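Local atomic coordinates of CRISPR-associated protein, Cse1 family (Acidimicrobium ferrooxidans, PDB entry 4H3T), a protein that probably serves as the large Cse1 subunit of a type I-E CRISPR Cascade complex, which recognises foreign DNA. Residues 194-199 with 299-304; 52-57 with 168-173. The protein carries 1 engineered substitution. All coordinates share one frame; numbering follows the deposited sequence.

Contact 1: 194-199 with 299-304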
ATOM      1  N   ILE A 194      13.724   8.069   4.942  1.00 41.74           N
ATOM      2  CA  ILE A 194      12.919   6.838   4.991  1.00 40.33           C
ATOM      3  C   ILE A 194      13.044   6.102   3.641  1.00 40.72           C
ATOM      4  O   ILE A 194      13.380   6.730   2.640  1.00 39.03           O
ATOM      5  CB  ILE A 194      11.454   7.081   5.338  1.00 42.54           C
ATOM      6  CG1 ILE A 194      10.739   7.938   4.245  1.00 41.70           C
ATOM      7  CG2 ILE A 194      11.356   7.737   6.734  1.00 42.66           C
ATOM      8  CD1 ILE A 194       9.306   8.253   4.561  1.00 43.05           C
ATOM      9  N   GLY A 195      12.792   4.801   3.626  1.00 37.20           N
ATOM     10  CA  GLY A 195      12.817   4.046   2.376  1.00 37.63           C
ATOM     11  C   GLY A 195      11.792   4.570   1.383  1.00 40.57           C
ATOM     12  O   GLY A 195      10.771   5.170   1.752  1.00 39.08           O
ATOM     13  N   TYR A 196      12.051   4.331   0.119  1.00 37.80           N
ATOM     14  CA  TYR A 196      11.178   4.837  -0.930  1.00 38.45           C
ATOM     15  C   TYR A 196       9.728   4.281  -0.861  1.00 39.40           C
ATOM     16  O   TYR A 196       8.787   5.047  -1.023  1.00 39.14           O
ATOM     17  CB  TYR A 196      11.792   4.537  -2.274  1.00 40.55           C
ATOM     18  CG  TYR A 196      10.889   4.920  -3.433  1.00 41.79           C
ATOM     19  CD1 TYR A 196      10.839   6.217  -3.896  1.00 45.55           C
ATOM     20  CD2 TYR A 196      10.010   4.000  -3.983  1.00 42.11           C
ATOM     21  CE1 TYR A 196      10.023   6.571  -4.971  1.00 43.97           C
ATOM     22  CE2 TYR A 196       9.150   4.351  -5.010  1.00 43.07           C
ATOM     23  CZ  TYR A 196       9.224   5.615  -5.567  1.00 41.83           C
ATOM     24  OH  TYR A 196       8.364   5.977  -6.581  1.00 39.72           O
ATOM     25  N   LEU A 197       9.543   2.999  -0.532  1.00 38.64           N
ATOM     26  CA  LEU A 197       8.199   2.438  -0.378  1.00 38.62           C
ATOM     27  C   LEU A 197       7.522   2.955   0.880  1.00 43.42           C
ATOM     28  O   LEU A 197       6.292   3.038   0.896  1.00 44.01           O
ATOM     29  CB  LEU A 197       8.167   0.906  -0.415  1.00 37.49           C
ATOM     30  CG  LEU A 197       8.336   0.256  -1.741  1.00 39.94           C
ATOM     31  CD1 LEU A 197       8.065  -1.256  -1.647  1.00 38.34           C
ATOM     32  CD2 LEU A 197       7.362   0.852  -2.762  1.00 40.65           C
ATOM     33  N   ALA A 198       8.300   3.306   1.907  1.00 39.61           N
ATOM     34  CA  ALA A 198       7.762   3.944   3.117  1.00 40.44           C
ATOM     35  C   ALA A 198       7.239   5.395   2.772  1.00 45.12           C
ATOM     36  O   ALA A 198       6.348   5.900   3.439  1.00 45.61           O
ATOM     37  CB  ALA A 198       8.806   3.992   4.240  1.00 40.30           C
ATOM     38  N   TRP A 199       7.844   6.051   1.780  1.00 41.51           N
ATOM     39  CA  TRP A 199       7.475   7.377   1.335  1.00 41.92           C
ATOM     40  C   TRP A 199       6.261   7.391   0.417  1.00 43.69           C
ATOM     41  O   TRP A 199       5.425   8.271   0.528  1.00 42.72           O
ATOM     42  CB  TRP A 199       8.658   8.009   0.606  1.00 43.17           C
ATOM     43  CG  TRP A 199       8.380   9.411   0.155  1.00 44.37           C
ATOM     44  CD1 TRP A 199       8.082  10.487   0.945  1.00 47.01           C
ATOM     45  CD2 TRP A 199       8.423   9.896  -1.195  1.00 44.54           C
ATOM     46  NE1 TRP A 199       7.908  11.593   0.165  1.00 47.61           N
ATOM     47  CE2 TRP A 199       8.061  11.254  -1.157  1.00 48.83           C
ATOM     48  CE3 TRP A 199       8.679   9.298  -2.438  1.00 45.87           C
ATOM     49  CZ2 TRP A 199       7.927  12.028  -2.318  1.00 49.80           C
ATOM     50  CZ3 TRP A 199       8.520  10.059  -3.598  1.00 48.29           C
ATOM     51  CH2 TRP A 199       8.188  11.420  -3.525  1.00 49.73           C
ATOM     52  N   PRO A 299       4.809   2.978 -11.657  1.00 40.09           N
ATOM     53  CA  PRO A 299       3.386   2.803 -11.908  1.00 39.17           C
ATOM     54  C   PRO A 299       2.520   2.610 -10.666  1.00 39.05           C
ATOM     55  O   PRO A 299       1.302   2.460 -10.819  1.00 40.18           O
ATOM     56  CB  PRO A 299       3.370   1.504 -12.747  1.00 42.51           C
ATOM     57  CG  PRO A 299       4.471   0.693 -12.160  1.00 43.27           C
ATOM     58  CD  PRO A 299       5.549   1.690 -11.858  1.00 41.64           C
ATOM     59  N   HIS A 300       3.104   2.437  -9.492  1.00 39.61           N
ATOM     60  CA  HIS A 300       2.342   2.079  -8.274  1.00 38.67           C
ATOM     61  C   HIS A 300       2.014   3.276  -7.341  1.00 41.52           C
ATOM     62  O   HIS A 300       1.679   3.065  -6.171  1.00 40.93           O
ATOM     63  CB  HIS A 300       3.110   1.041  -7.456  1.00 37.69           C
ATOM     64  CG  HIS A 300       3.225  -0.281  -8.162  1.00 40.82           C
ATOM     65  ND1 HIS A 300       4.433  -0.964  -8.239  1.00 44.08           N
ATOM     66  CD2 HIS A 300       2.272  -0.993  -8.783  1.00 41.26           C
ATOM     67  CE1 HIS A 300       4.165  -2.060  -8.949  1.00 44.45           C
ATOM     68  NE2 HIS A 300       2.855  -2.129  -9.251  1.00 43.35           N
ATOM     69  N   VAL A 301       2.180   4.492  -7.818  1.00 40.07           N
ATOM     70  CA  VAL A 301       1.948   5.689  -6.984  1.00 39.77           C
ATOM     71  C   VAL A 301       1.204   6.768  -7.812  1.00 42.72           C
ATOM     72  O   VAL A 301       1.608   7.049  -8.923  1.00 39.90           O
ATOM     73  CB  VAL A 301       3.297   6.192  -6.382  1.00 42.26           C
ATOM     74  CG1 VAL A 301       4.409   6.299  -7.424  1.00 43.67           C
ATOM     75  CG2 VAL A 301       3.146   7.529  -5.591  1.00 40.68           C
ATOM     76  N   GLY A 302       0.171   7.371  -7.216  1.00 38.59           N
ATOM     77  CA  GLY A 302      -0.566   8.503  -7.756  1.00 41.40           C
ATOM     78  C   GLY A 302       0.029   9.760  -7.146  1.00 43.85           C
ATOM     79  O   GLY A 302       0.737   9.682  -6.127  1.00 38.32           O
ATOM     80  N   TRP A 303      -0.197  10.914  -7.783  1.00 41.21           N
ATOM     81  CA  TRP A 303       0.415  12.191  -7.378  1.00 42.37           C
ATOM     82  C   TRP A 303      -0.581  13.307  -7.302  1.00 46.07           C
ATOM     83  O   TRP A 303      -1.622  13.276  -7.952  1.00 42.60           O
ATOM     84  CB  TRP A 303       1.533  12.609  -8.372  1.00 43.47           C
ATOM     85  CG  TRP A 303       2.614  11.577  -8.488  1.00 43.81           C
ATOM     86  CD1 TRP A 303       2.618  10.495  -9.321  1.00 46.63           C
ATOM     87  CD2 TRP A 303       3.791  11.463  -7.680  1.00 43.67           C
ATOM     88  NE1 TRP A 303       3.712   9.708  -9.070  1.00 45.38           N
ATOM     89  CE2 TRP A 303       4.456  10.275  -8.072  1.00 46.23           C
ATOM     90  CE3 TRP A 303       4.358  12.244  -6.662  1.00 45.54           C
ATOM     91  CZ2 TRP A 303       5.659   9.854  -7.476  1.00 44.67           C
ATOM     92  CZ3 TRP A 303       5.576  11.853  -6.114  1.00 45.67           C
ATOM     93  CH2 TRP A 303       6.186  10.648  -6.497  1.00 46.02           C
ATOM     94  N   ARG A 304      -0.295  14.248  -6.409  1.00 46.10           N
ATOM     95  CA  ARG A 304      -1.041  15.493  -6.268  1.00 48.00           C
ATOM     96  C   ARG A 304      -0.057  16.605  -6.503  1.00 49.32           C
ATOM     97  O   ARG A 304       1.028  16.604  -5.915  1.00 47.21           O
ATOM     98  CB  ARG A 304      -1.676  15.585  -4.855  1.00 51.58           C
ATOM     99  CG  ARG A 304      -2.259  16.928  -4.490  1.00 74.08           C
ATOM    100  CD  ARG A 304      -2.941  16.861  -3.131  1.00 76.92           C
ATOM    101  NE  ARG A 304      -2.011  16.595  -2.015  1.00 76.19           N
ATOM    102  CZ  ARG A 304      -1.233  17.504  -1.416  1.00 86.14           C
ATOM    103  NH1 ARG A 304      -1.222  18.763  -1.834  1.00 63.39           N
ATOM    104  NH2 ARG A 304      -0.468  17.160  -0.396  1.00 85.42           N
TER
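The phenol oxygen of Tyr196 is hydrogen-bonded to OD2 of Asp298, just ahead of 299-304, and lies 4.1 Å from CG1 of Val301. Asp298 also closes an Asx turn, its OD1 taking the backbone N of His300, so one carboxylate both shapes the loop leading to strand 303-309 and holds the tyrosine. On the other side is a single-turn helix, 196-199, with Gly195 at its N-cap; O of Gly195 receives N of Trp199 at 3.1 Å. Tyr196 and Trp199 both carry CG on the far side from the backbone N (chi1 175° and -178°), which sends the two rings off the helix side by side, CE1 of Tyr196 lying at the tryptophan's edge. Trp199 reaches Trp303 with the outer corner of its six-membered ring. The planes stand 55° apart and the six-ring centroids 5.8 Å, an oblique meeting of the two rings. Arg291 and Arg319 make cation-pi contacts with Trp199, and Pro317 of strand 312-317 touches both Trp199 and Val301. CG2 of Val301 sits 3.8 Å above one face of the Trp303 indole. CH2 of Trp199 lies at the edge of the Trp303 ring, 3.7 Å from CH2 of Trp303.

Contact 2: 52-57 with 168-173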
ATOM      1  N   LEU A  52       5.813  -6.497   3.640  1.00 40.22           N
ATOM      2  CA  LEU A  52       6.480  -7.486   2.818  1.00 37.93           C
ATOM      3  C   LEU A  52       5.835  -7.644   1.403  1.00 42.10           C
ATOM      4  O   LEU A  52       6.519  -8.014   0.451  1.00 43.64           O
ATOM      5  CB  LEU A  52       6.471  -8.841   3.524  1.00 37.92           C
ATOM      6  CG  LEU A  52       7.336  -8.967   4.822  1.00 42.49           C
ATOM      7  CD1 LEU A  52       7.109 -10.363   5.489  1.00 44.92           C
ATOM      8  CD2 LEU A  52       8.784  -8.903   4.480  1.00 42.52           C
ATOM      9  N   GLU A  53       4.528  -7.532   1.299  1.00 39.71           N
ATOM     10  CA  GLU A  53       3.873  -7.843   0.032  1.00 40.03           C
ATOM     11  C   GLU A  53       4.238  -6.853  -1.077  1.00 40.67           C
ATOM     12  O   GLU A  53       4.690  -7.325  -2.101  1.00 40.32           O
ATOM     13  CB  GLU A  53       2.368  -8.010   0.218  1.00 41.29           C
ATOM     14  CG  GLU A  53       1.740  -8.535  -1.058  1.00 40.82           C
ATOM     15  CD  GLU A  53       0.315  -9.005  -0.887  1.00 52.59           C
ATOM     16  OE1 GLU A  53      -0.113  -9.129   0.276  1.00 50.43           O
ATOM     17  OE2 GLU A  53      -0.368  -9.278  -1.903  1.00 53.49           O
ATOM     18  N   PRO A  54       4.172  -5.529  -0.899  1.00 37.43           N
ATOM     19  CA  PRO A  54       4.610  -4.612  -1.990  1.00 36.35           C
ATOM     20  C   PRO A  54       6.092  -4.810  -2.335  1.00 37.91           C
ATOM     21  O   PRO A  54       6.517  -4.766  -3.486  1.00 37.93           O
ATOM     22  CB  PRO A  54       4.375  -3.210  -1.382  1.00 37.55           C
ATOM     23  CG  PRO A  54       3.431  -3.410  -0.296  1.00 41.94           C
ATOM     24  CD  PRO A  54       3.577  -4.782   0.234  1.00 38.75           C
ATOM     25  N   ALA A  55       6.906  -5.066  -1.323  1.00 36.65           N
ATOM     26  CA  ALA A  55       8.356  -5.225  -1.526  1.00 36.22           C
ATOM     27  C   ALA A  55       8.675  -6.471  -2.327  1.00 36.79           C
ATOM     28  O   ALA A  55       9.428  -6.389  -3.323  1.00 36.47           O
ATOM     29  CB  ALA A  55       9.073  -5.240  -0.163  1.00 38.38           C
ATOM     30  N   LEU A  56       8.036  -7.580  -1.984  1.00 35.76           N
ATOM     31  CA  LEU A  56       8.263  -8.853  -2.683  1.00 36.50           C
ATOM     32  C   LEU A  56       7.588  -8.835  -4.070  1.00 39.42           C
ATOM     33  O   LEU A  56       8.158  -9.339  -5.012  1.00 40.30           O
ATOM     34  CB  LEU A  56       7.749 -10.027  -1.870  1.00 37.76           C
ATOM     35  CG  LEU A  56       8.545 -10.355  -0.540  1.00 40.81           C
ATOM     36  CD1 LEU A  56       7.832 -11.450   0.218  1.00 44.36           C
ATOM     37  CD2 LEU A  56      10.008 -10.642  -0.863  1.00 39.17           C
ATOM     38  N   LEU A  57       6.451  -8.168  -4.210  1.00 38.65           N
ATOM     39  CA  LEU A  57       5.764  -8.067  -5.517  1.00 36.46           C
ATOM     40  C   LEU A  57       6.634  -7.300  -6.489  1.00 40.77           C
ATOM     41  O   LEU A  57       6.839  -7.761  -7.600  1.00 40.16           O
ATOM     42  CB  LEU A  57       4.395  -7.421  -5.400  1.00 37.64           C
ATOM     43  CG  LEU A  57       3.641  -7.123  -6.743  1.00 41.43           C
ATOM     44  CD1 LEU A  57       3.362  -8.396  -7.511  1.00 41.18           C
ATOM     45  CD2 LEU A  57       2.383  -6.398  -6.492  1.00 44.05           C
ATOM     46  N   HIS A 168      15.382  -2.571   2.474  1.00 37.09           N
ATOM     47  CA  HIS A 168      15.866  -1.625   1.471  1.00 35.77           C
ATOM     48  C   HIS A 168      14.794  -0.640   1.016  1.00 37.77           C
ATOM     49  O   HIS A 168      15.113   0.505   0.646  1.00 37.51           O
ATOM     50  CB  HIS A 168      16.357  -2.348   0.241  1.00 36.23           C
ATOM     51  CG  HIS A 168      17.748  -2.849   0.331  1.00 38.08           C
ATOM     52  ND1 HIS A 168      18.810  -1.994   0.283  1.00 39.64           N
ATOM     53  CD2 HIS A 168      18.201  -4.109   0.568  1.00 39.27           C
ATOM     54  CE1 HIS A 168      19.888  -2.764   0.363  1.00 39.08           C
ATOM     55  NE2 HIS A 168      19.563  -4.041   0.580  1.00 38.28           N
ATOM     56  N   ALA A 169      13.521  -1.047   1.097  1.00 35.56           N
ATOM     57  CA  ALA A 169      12.358  -0.272   0.632  1.00 34.89           C
ATOM     58  C   ALA A 169      11.628   0.483   1.750  1.00 38.55           C
ATOM     59  O   ALA A 169      10.993   1.476   1.464  1.00 39.01           O
ATOM     60  CB  ALA A 169      11.367  -1.257  -0.043  1.00 35.04           C
ATOM     61  N   PHE A 170      11.584  -0.060   2.985  1.00 36.32           N
ATOM     62  CA  PHE A 170      10.743   0.468   4.054  1.00 38.29           C
ATOM     63  C   PHE A 170      11.535   0.911   5.293  1.00 44.03           C
ATOM     64  O   PHE A 170      10.939   1.164   6.296  1.00 40.41           O
ATOM     65  CB  PHE A 170       9.706  -0.603   4.485  1.00 39.35           C
ATOM     66  CG  PHE A 170       8.497  -0.679   3.593  1.00 39.20           C
ATOM     67  CD1 PHE A 170       7.448   0.193   3.766  1.00 41.13           C
ATOM     68  CD2 PHE A 170       8.372  -1.687   2.639  1.00 42.53           C
ATOM     69  CE1 PHE A 170       6.287   0.105   2.978  1.00 40.10           C
ATOM     70  CE2 PHE A 170       7.187  -1.794   1.861  1.00 43.69           C
ATOM     71  CZ  PHE A 170       6.160  -0.889   2.050  1.00 42.20           C
ATOM     72  N   GLY A 171      12.826   1.093   5.199  1.00 41.15           N
ATOM     73  CA  GLY A 171      13.590   1.511   6.362  1.00 39.89           C
ATOM     74  C   GLY A 171      13.280   2.930   6.858  1.00 45.09           C
ATOM     75  O   GLY A 171      12.641   3.738   6.184  1.00 42.31           O
ATOM     76  N   SER A 172      13.689   3.231   8.078  1.00 41.36           N
ATOM     77  CA  SER A 172      13.445   4.547   8.665  1.00 40.28           C
ATOM     78  C   SER A 172      14.794   5.301   8.780  1.00 44.97           C
ATOM     79  O   SER A 172      15.861   4.736   8.469  1.00 42.74           O
ATOM     80  CB  SER A 172      12.799   4.371  10.040  1.00 45.05           C
ATOM     81  OG  SER A 172      13.777   3.983  10.994  1.00 43.49           O
ATOM     82  N   ALA A 173      14.750   6.536   9.334  1.00 43.44           N
ATOM     83  CA  ALA A 173      15.950   7.343   9.576  1.00 44.50           C
ATOM     84  C   ALA A 173      16.778   6.794  10.723  1.00 46.09           C
ATOM     85  O   ALA A 173      17.880   7.291  10.938  1.00 47.29           O
ATOM     86  CB  ALA A 173      15.577   8.791   9.847  1.00 47.21           C
TER
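Phe170 meets the first turn of helix 52-68 edge-on: its CZ lies 4.4 Å from CG of Pro54, and its CE2 is equally 4.4 Å from CB of Ala55, both partners near the plane of the ring. With chi1 at -81° the phenyl group swings away from its own carbonyl carbon and projects across to the neighbouring helix, where the small alanine and the puckered proline ring receive it. This is the closer part of the contact, and it is wholly apolar. The two methyl groups beside it do not quite touch, CB of Ala169 standing 4.6 Å from CB of Ala55, although these two residues have the closest CA atoms of the segments, at 6.7 Å. In fold terms, the last turn of helix 157-170 is set against the beginning of helix 52-68 inside the globular N-terminal part of the protein. A proline fits well there, since in the first turn its nitrogen has no helical carbonyl to bond to. Leu197 and Ala198 of helix 196-199 also pack on Phe170, and Leu197 on Ala169; Thr51 touches Phe170 too, and Pro54 reaches Thr365 of strand 359-370. Ala169, by contrast, is only partly covered, and further on the chain runs from the interface toward a partly exposed Ser172. On the far side of helix 52-68, OE2 of Glu53 forms a salt bridge to NH1 of Arg383.

In the fold
The centres of the two contacts are about 11 Å apart, both deep in the molecule, about 9 and 10 Å from its centre, and within the Cse1 family region. Along the sequence they come in series, 52-57 and 168-173 before 194-199 and 299-304. Helix 157-170 is followed by the short helix 196-199, and the two adjoin directly: N of Gly195 lies 2.8 Å from O of Gly171, and N of Ala198 lies 3.3 Å from O of Ala169, both probable hydrogen bonds. Helix 52-68 reaches contact 1 as well, through Arg58, which touches Tyr196 and bonds to His300. Helices 52-68 and 157-170 are thus linked, through helix 196-199, to the sheet containing strand 303-309.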